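Side-chain contacts in aminotransferase (Paracoccus denitrificans, PDB 4GRX), which probably catalyses the pyridoxal phosphate-dependent transfer of amino groups from omega-amino donors to keto or aldehyde acceptors, as class III transaminases do: residues S109-L112 and V113-P117; A345-A348 and I349-M353; G278-W281 and G282-Y286. One frame throughout, in Å; residues are numbered along the deposited sequence.

How the contacts relate
Each contact joins two segments that follow one another directly, so none closes a loop; the three run in series along the chain, neither nested nor crossed. Contact 1 (109-117) comes first, at the C-terminal end of helix 103-115 beside a sodium ion. Contact 3 (278-286) follows, where the loop after strand 265-268 enters the short helix 282-285. Contact 2 (345-353) comes last, within helix 339-354. In space they touch: Trp281 NE1 lies 2.8 Å from Val115 O, a probable hydrogen bond between contacts 3 and 1, while Leu112 CD2 packs 4.0 Å from Ile349 CD1, joining the two helices. Contacts 2 and 3 meet more lightly, Met353 CE lying near Thr280 OG1.

Contact 1: residues S109-L112 and V113-P117; sequences SEKL and VEVSP. With NA (sodium ion), chain E.
Val113 N donates to Ser109 O at 3.0 Å with an N-H...O angle of 167°, and Val115 N repeats the i to i+4 bond to Lys111 O. Between them the bond from Glu114 N to Glu110 O is longer, 3.3 Å. The last one, from Ser116 N to Leu112 O, is weak because its N-H...O angle falls to 129°. Ser116 is also the first residue to leave helical geometry, its psi turning to 158°, and this marks the C-terminal end of helix 103-115. The hydroxyl of Ser116 turns back to donate to Val113 O at 2.8 Å. Where the helix ends, backbone carbonyls turn to the sodium ion: Val113 O at 2.5 Å and Glu114 O, longer at 2.8 Å, from the last turn, Ser116 O and Phe118 O from the chain beyond it, with one water. Val113 O therefore serves both the ion and the Ser116 hydroxyl. Because the three protein ligands in this stretch are backbone oxygens, the site depends on how the chain unwinds rather than on a carboxylate.

On the outer face Lys111 and Glu114 cross obliquely. The lysine brings NZ within 3.4 Å of Glu114 OE2, a salt bridge whose hydrogen bond is weak. The bend at chi2 sets Lys111 CD against Val115 CG1, the two side chains crossing at about a right angle, and the bend at chi3 turns the chain's end to Glu114. On the inner side, Val115 CG2 approaches Leu112 CD2 at 4.2 Å, next to Phe274 and helix 339-354, and Leu112 also rests on Val123 of strand 122-126. Ser109 OG is hydrogen-bonded to Tyr125 OH, whereas Glu110 OE1 forms a salt bridge with Arg22 of the second subunit, whose Tyr26 packs on Ser109, Glu110 and Val113.

Contact 2: residues A345-A348 and I349-M353; sequences ALKA and IDVVM
Ile349 folds back over the turn that begins at Ala345: its N donates to Ala345 O at 2.7 Å, and CD1 lies 3.4 Å from the same oxygen. CG1 stands anti to the carbonyl carbon (chi1 -68°), which directs the branch back along the helix toward Ala345, and CD1 reaches CB of that alanine at 4.5 Å. Both residues are buried, as are Ala348, Val351 and Val352, and neighbouring elements of the fold pack against all five; this is the close-packed part of the contact. Val352 has its N bonded to Ala348 O at 3.0 Å and its CG2 set beside that carbonyl.

Leu346, Lys347 and Asp350, by contrast, are partly exposed, and the last two carry the charged ends. The two sides meet where Lys347 and Val351 cross obliquely, with CE 3.8 Å from Val351 CG2; the contact is made by the aliphatic part of the lysine, not by its ammonium group. Lys347 NZ ends 4.7 Å from Asp350 OD2, which places opposite charges near one another without contact, so any attraction is probably modest. NZ has instead a long, weak ion pair with Glu355. Asp350 sends OD1 forward to accept a hydrogen bond from Asn354 ND2, one turn on. Its own N bonds to Leu346 O, while Val351 N bonds to Lys347 O, so the i to i+4 pattern continues without a break along this part of helix 339-354.

The different faces meet different parts of the fold. Ala345, Leu346 and Ile349 pack on Leu108 of helix 103-115, and Ile349 also touches Phe274 and Leu299 in loops. Lys347 and Ala348 cover helix 78-90 at Leu80, and Val351 and Val352 meet Leu357 and Ala358 of helix 357-375.

Contact 3: residues G278-W281 and G282-Y286; sequences GNTW and GCLTY
Thr285 N donates to Trp281 O at 3.2 Å, and Leu284 N adds a weak bond to the same carbonyl at an N-H...O angle of 123°. Trp281 thus occupies the N-cap position of the one-turn helix 282-285, within a class III transaminase of the fold type I family. The first amides of the helix are satisfied from outside: Gly282 N donates to Glu269 OE1 and Cys283 N to OE2, so a single carboxylate spans the N-terminal end, where its charge would probably be stabilised by the helix. At the other end Tyr286 N reaches Gly282 O at 3.0 Å.

The side-chain link is from Thr285 OG1 to Asn279 OD1, 3.1 Å, with the donor in the carbonyl plane on a lone pair. In Asn279, chi1 (-81°) sets CG beside the backbone N, and chi2 (106°) turns OD1 to Thr285 OG1. Thr285 OG1 also has a weak hydrogen bond with Thr277 OG1. With an alanine at Asn279 OD1 is gone, and the Thr285 hydroxyl, held otherwise by the weak Thr277 bond, would probably be less firmly fixed in its rotation. Gly278 O, by contrast, accepts from Arg362 NH1.

Around the indole of Trp281, with its NE1 probably satisfied by Val115 O, Cys283 SG sits obliquely off the five-membered ring, 5.4 Å from its centroid, and Thr280 CG2 lies over one face toward the rim. At the ring edge, near its plane, Leu284 CD1 stops 3.7 Å from Trp281 CD1.

Contact 1: residues S109-L112 and V113-P117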
loop_
_atom_site.group_PDB
_atom_site.type_symbol
_atom_site.label_atom_id
_atom_site.label_comp_id
_atom_site.label_asym_id
_atom_site.label_seq_id
_atom_site.Cartn_x
_atom_site.Cartn_y
_atom_site.Cartn_z
ATOM N N SER A 109 -0.711 -18.752 2.073
ATOM C CA SER A 109 -1.423 -18.809 3.362
ATOM C C SER A 109 -1.030 -20.061 4.148
ATOM O O SER A 109 -0.562 -19.967 5.279
ATOM C CB SER A 109 -2.940 -18.779 3.165
ATOM O OG SER A 109 -3.394 -17.550 2.632
ATOM N N GLU A 110 -1.195 -21.225 3.519
ATOM C CA GLU A 110 -0.862 -22.510 4.117
ATOM C C GLU A 110 0.601 -22.564 4.540
ATOM O O GLU A 110 0.919 -22.929 5.676
ATOM C CB GLU A 110 -1.166 -23.614 3.119
ATOM C CG GLU A 110 -1.126 -25.016 3.696
ATOM C CD GLU A 110 -1.871 -26.009 2.821
ATOM O OE1 GLU A 110 -1.768 -25.893 1.581
ATOM O OE2 GLU A 110 -2.560 -26.906 3.364
ATOM N N LYS A 111 1.483 -22.170 3.624
ATOM C CA LYS A 111 2.917 -22.144 3.894
ATOM C C LYS A 111 3.257 -21.218 5.061
ATOM O O LYS A 111 3.994 -21.609 5.978
ATOM C CB LYS A 111 3.697 -21.756 2.630
ATOM C CG LYS A 111 5.214 -21.678 2.791
ATOM C CD LYS A 111 5.858 -22.903 3.450
ATOM C CE LYS A 111 5.623 -24.203 2.687
ATOM N NZ LYS A 111 6.705 -25.207 2.908
ATOM N N LEU A 112 2.698 -20.008 5.025
ATOM C CA LEU A 112 2.949 -18.992 6.043
ATOM C C LEU A 112 2.536 -19.371 7.467
ATOM O O LEU A 112 3.288 -19.115 8.411
ATOM C CB LEU A 112 2.313 -17.650 5.653
ATOM C CG LEU A 112 3.127 -16.725 4.743
ATOM C CD1 LEU A 112 2.302 -15.504 4.354
ATOM C CD2 LEU A 112 4.441 -16.302 5.396
ATOM N N VAL A 113 1.349 -19.957 7.639
ATOM C CA VAL A 113 0.914 -20.380 8.969
ATOM C C VAL A 113 1.893 -21.430 9.465
ATOM O O VAL A 113 2.278 -21.444 10.635
ATOM C CB VAL A 113 -0.545 -20.890 8.975
ATOM C CG1 VAL A 113 -0.827 -21.799 10.170
ATOM C CG2 VAL A 113 -1.501 -19.705 8.952
ATOM N N GLU A 114 2.339 -22.275 8.548
ATOM C CA GLU A 114 3.271 -23.329 8.891
ATOM C C GLU A 114 4.625 -22.801 9.434
ATOM O O GLU A 114 5.025 -23.157 10.560
ATOM C CB GLU A 114 3.462 -24.246 7.699
ATOM C CG GLU A 114 4.226 -25.492 8.041
ATOM C CD GLU A 114 5.122 -25.941 6.915
ATOM O OE1 GLU A 114 5.996 -26.787 7.198
ATOM O OE2 GLU A 114 4.963 -25.460 5.765
ATOM N N VAL A 115 5.301 -21.944 8.656
ATOM C CA VAL A 115 6.589 -21.344 9.070
ATOM C C VAL A 115 6.451 -20.380 10.253
ATOM O O VAL A 115 7.440 -20.022 10.893
ATOM C CB VAL A 115 7.313 -20.608 7.911
ATOM C CG1 VAL A 115 7.593 -21.552 6.751
ATOM C CG2 VAL A 115 6.521 -19.396 7.435
ATOM N N SER A 116 5.218 -19.955 10.520
ATOM C CA SER A 116 4.930 -19.066 11.627
ATOM C C SER A 116 5.080 -19.879 12.896
ATOM O O SER A 116 5.003 -21.101 12.844
ATOM C CB SER A 116 3.507 -18.498 11.509
ATOM O OG SER A 116 2.575 -19.210 12.313
ATOM N N PRO A 117 5.303 -19.214 14.038
ATOM C CA PRO A 117 5.334 -19.929 15.315
ATOM C C PRO A 117 3.973 -20.456 15.793
ATOM O O PRO A 117 3.930 -21.263 16.717
ATOM C CB PRO A 117 5.867 -18.877 16.295
ATOM C CG PRO A 117 5.572 -17.551 15.646
ATOM C CD PRO A 117 5.709 -17.802 14.181
HETATM NA NA NA E . 3.133 -22.738 12.530
HETATM O O HOH W 1 4.815 -23.741 13.597
#

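Contact 2: residues A345-A348 and I349-M353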
loop_
_atom_site.group_PDB
_atom_site.type_symbol
_atom_site.label_atom_id
_atom_site.label_comp_id
_atom_site.label_asym_id
_atom_site.label_seq_id
_atom_site.Cartn_x
_atom_site.Cartn_y
_atom_site.Cartn_z
ATOM N N ALA A 345 6.895 -15.276 -3.137
ATOM C CA ALA A 345 7.086 -15.439 -1.713
ATOM C C ALA A 345 7.360 -16.912 -1.374
ATOM O O ALA A 345 8.265 -17.210 -0.597
ATOM C CB ALA A 345 5.884 -14.901 -0.954
ATOM N N LEU A 346 6.602 -17.825 -1.971
ATOM C CA LEU A 346 6.860 -19.248 -1.800
ATOM C C LEU A 346 8.316 -19.553 -2.129
ATOM O O LEU A 346 9.037 -20.113 -1.305
ATOM C CB LEU A 346 5.924 -20.078 -2.679
ATOM C CG LEU A 346 4.458 -20.230 -2.240
ATOM C CD1 LEU A 346 3.644 -20.881 -3.349
ATOM C CD2 LEU A 346 4.312 -21.009 -0.937
ATOM N N LYS A 347 8.752 -19.147 -3.320
ATOM C CA LYS A 347 10.139 -19.284 -3.717
ATOM C C LYS A 347 11.112 -18.582 -2.769
ATOM O O LYS A 347 12.158 -19.146 -2.430
ATOM C CB LYS A 347 10.356 -18.780 -5.139
ATOM C CG LYS A 347 11.724 -19.127 -5.699
ATOM C CD LYS A 347 11.857 -20.620 -5.928
ATOM C CE LYS A 347 13.311 -21.011 -6.094
ATOM N NZ LYS A 347 13.463 -22.485 -6.210
ATOM N N ALA A 348 10.785 -17.361 -2.355
ATOM C CA ALA A 348 11.672 -16.629 -1.441
ATOM C C ALA A 348 11.808 -17.335 -0.082
ATOM O O ALA A 348 12.919 -17.495 0.433
ATOM C CB ALA A 348 11.213 -15.186 -1.261
ATOM N N ILE A 349 10.676 -17.750 0.486
ATOM C CA ILE A 349 10.664 -18.536 1.722
ATOM C C ILE A 349 11.513 -19.814 1.563
ATOM O O ILE A 349 12.353 -20.125 2.414
ATOM C CB ILE A 349 9.210 -18.825 2.189
ATOM C CG1 ILE A 349 8.557 -17.505 2.643
ATOM C CG2 ILE A 349 9.174 -19.873 3.307
ATOM C CD1 ILE A 349 7.054 -17.455 2.525
ATOM N N ASP A 350 11.320 -20.518 0.456
ATOM C CA ASP A 350 12.094 -21.727 0.178
ATOM C C ASP A 350 13.590 -21.415 0.059
ATOM O O ASP A 350 14.410 -22.091 0.683
ATOM C CB ASP A 350 11.581 -22.446 -1.075
ATOM C CG ASP A 350 12.134 -23.863 -1.212
ATOM O OD1 ASP A 350 12.749 -24.376 -0.247
ATOM O OD2 ASP A 350 11.946 -24.477 -2.288
ATOM N N VAL A 351 13.941 -20.393 -0.722
ATOM C CA VAL A 351 15.348 -20.007 -0.919
ATOM C C VAL A 351 16.055 -19.688 0.406
ATOM O O VAL A 351 17.149 -20.198 0.672
ATOM C CB VAL A 351 15.493 -18.830 -1.917
ATOM C CG1 VAL A 351 16.857 -18.157 -1.787
ATOM C CG2 VAL A 351 15.272 -19.309 -3.346
ATOM N N VAL A 352 15.419 -18.863 1.231
ATOM C CA VAL A 352 15.997 -18.426 2.497
ATOM C C VAL A 352 16.233 -19.614 3.452
ATOM O O VAL A 352 17.360 -19.855 3.903
ATOM C CB VAL A 352 15.135 -17.307 3.157
ATOM C CG1 VAL A 352 15.637 -16.956 4.548
ATOM C CG2 VAL A 352 15.124 -16.054 2.297
ATOM N N MET A 353 15.187 -20.387 3.716
ATOM C CA MET A 353 15.250 -21.423 4.742
ATOM C C MET A 353 15.871 -22.751 4.300
ATOM O O MET A 353 16.327 -23.527 5.142
ATOM C CB MET A 353 13.847 -21.675 5.291
ATOM C CG MET A 353 13.182 -20.470 5.938
ATOM S SD MET A 353 11.486 -20.843 6.426
ATOM C CE MET A 353 11.740 -22.115 7.662
#

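Contact 3: residues G278-W281 and G282-Y286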
loop_
_atom_site.group_PDB
_atom_site.type_symbol
_atom_site.label_atom_id
_atom_site.label_comp_id
_atom_site.label_asym_id
_atom_site.label_seq_id
_atom_site.Cartn_x
_atom_site.Cartn_y
_atom_site.Cartn_z
ATOM N N GLY A 278 18.931 -14.138 13.005
ATOM C CA GLY A 278 19.531 -15.419 13.357
ATOM C C GLY A 278 18.491 -16.523 13.395
ATOM O O GLY A 278 18.808 -17.667 13.711
ATOM N N ASN A 279 17.252 -16.176 13.054
ATOM C CA ASN A 279 16.117 -17.107 13.096
ATOM C C ASN A 279 15.027 -16.744 12.137
ATOM O O ASN A 279 15.096 -15.694 11.514
ATOM C CB ASN A 279 15.517 -17.147 14.491
ATOM C CG ASN A 279 16.300 -18.036 15.405
ATOM O OD1 ASN A 279 17.017 -17.552 16.279
ATOM N ND2 ASN A 279 16.217 -19.344 15.174
ATOM N N THR A 280 14.003 -17.586 12.036
ATOM C CA THR A 280 12.905 -17.334 11.108
ATOM C C THR A 280 12.106 -16.092 11.530
ATOM O O THR A 280 11.501 -15.411 10.697
ATOM C CB THR A 280 11.983 -18.555 11.001
ATOM O OG1 THR A 280 12.779 -19.719 10.770
ATOM C CG2 THR A 280 10.964 -18.399 9.866
ATOM N N TRP A 281 12.119 -15.800 12.828
ATOM C CA TRP A 281 11.391 -14.671 13.366
ATOM C C TRP A 281 12.168 -14.080 14.475
ATOM O O TRP A 281 12.847 -14.795 15.213
ATOM C CB TRP A 281 10.026 -15.103 13.897
ATOM C CG TRP A 281 9.186 -15.800 12.866
ATOM C CD1 TRP A 281 8.884 -17.158 12.793
ATOM C CD2 TRP A 281 8.529 -15.198 11.702
ATOM N NE1 TRP A 281 8.094 -17.425 11.703
ATOM C CE2 TRP A 281 7.847 -16.298 11.002
ATOM C CE3 TRP A 281 8.439 -13.910 11.184
ATOM C CZ2 TRP A 281 7.124 -16.092 9.838
ATOM C CZ3 TRP A 281 7.696 -13.718 10.013
ATOM C CH2 TRP A 281 7.055 -14.782 9.361
ATOM N N GLY A 282 12.044 -12.760 14.616
ATOM C CA GLY A 282 12.607 -12.046 15.753
ATOM C C GLY A 282 12.063 -12.524 17.089
ATOM O O GLY A 282 12.806 -12.591 18.075
ATOM N N CYS A 283 10.780 -12.878 17.124
ATOM C CA CYS A 283 10.173 -13.402 18.340
ATOM C C CYS A 283 10.668 -14.814 18.713
ATOM O O CYS A 283 10.616 -15.211 19.878
ATOM C CB CYS A 283 8.646 -13.327 18.270
ATOM S SG CYS A 283 7.899 -14.205 16.882
ATOM N N LEU A 284 11.159 -15.571 17.740
ATOM C CA LEU A 284 11.914 -16.770 18.070
ATOM C C LEU A 284 13.216 -16.381 18.770
ATOM O O LEU A 284 13.504 -16.897 19.844
ATOM C CB LEU A 284 12.184 -17.648 16.838
ATOM C CG LEU A 284 10.950 -18.284 16.178
ATOM C CD1 LEU A 284 11.302 -18.982 14.868
ATOM C CD2 LEU A 284 10.195 -19.222 17.110
ATOM N N THR A 285 13.968 -15.440 18.187
ATOM C CA THR A 285 15.293 -15.048 18.702
ATOM C C THR A 285 15.233 -14.517 20.133
ATOM O O THR A 285 16.114 -14.795 20.939
ATOM C CB THR A 285 15.985 -14.008 17.785
ATOM O OG1 THR A 285 16.158 -14.570 16.475
ATOM C CG2 THR A 285 17.359 -13.597 18.332
ATOM N N TYR A 286 14.179 -13.766 20.432
ATOM C CA TYR A 286 13.997 -13.159 21.734
ATOM C C TYR A 286 12.967 -13.892 22.571
ATOM O O TYR A 286 12.580 -13.413 23.638
ATOM C CB TYR A 286 13.683 -11.660 21.578
ATOM C CG TYR A 286 14.903 -10.907 21.101
ATOM C CD1 TYR A 286 15.925 -10.558 21.992
ATOM C CD2 TYR A 286 15.071 -10.600 19.758
ATOM C CE1 TYR A 286 17.065 -9.903 21.564
ATOM C CE2 TYR A 286 16.212 -9.948 19.317
ATOM C CZ TYR A 286 17.205 -9.608 20.225
ATOM O OH TYR A 286 18.336 -8.966 19.784
#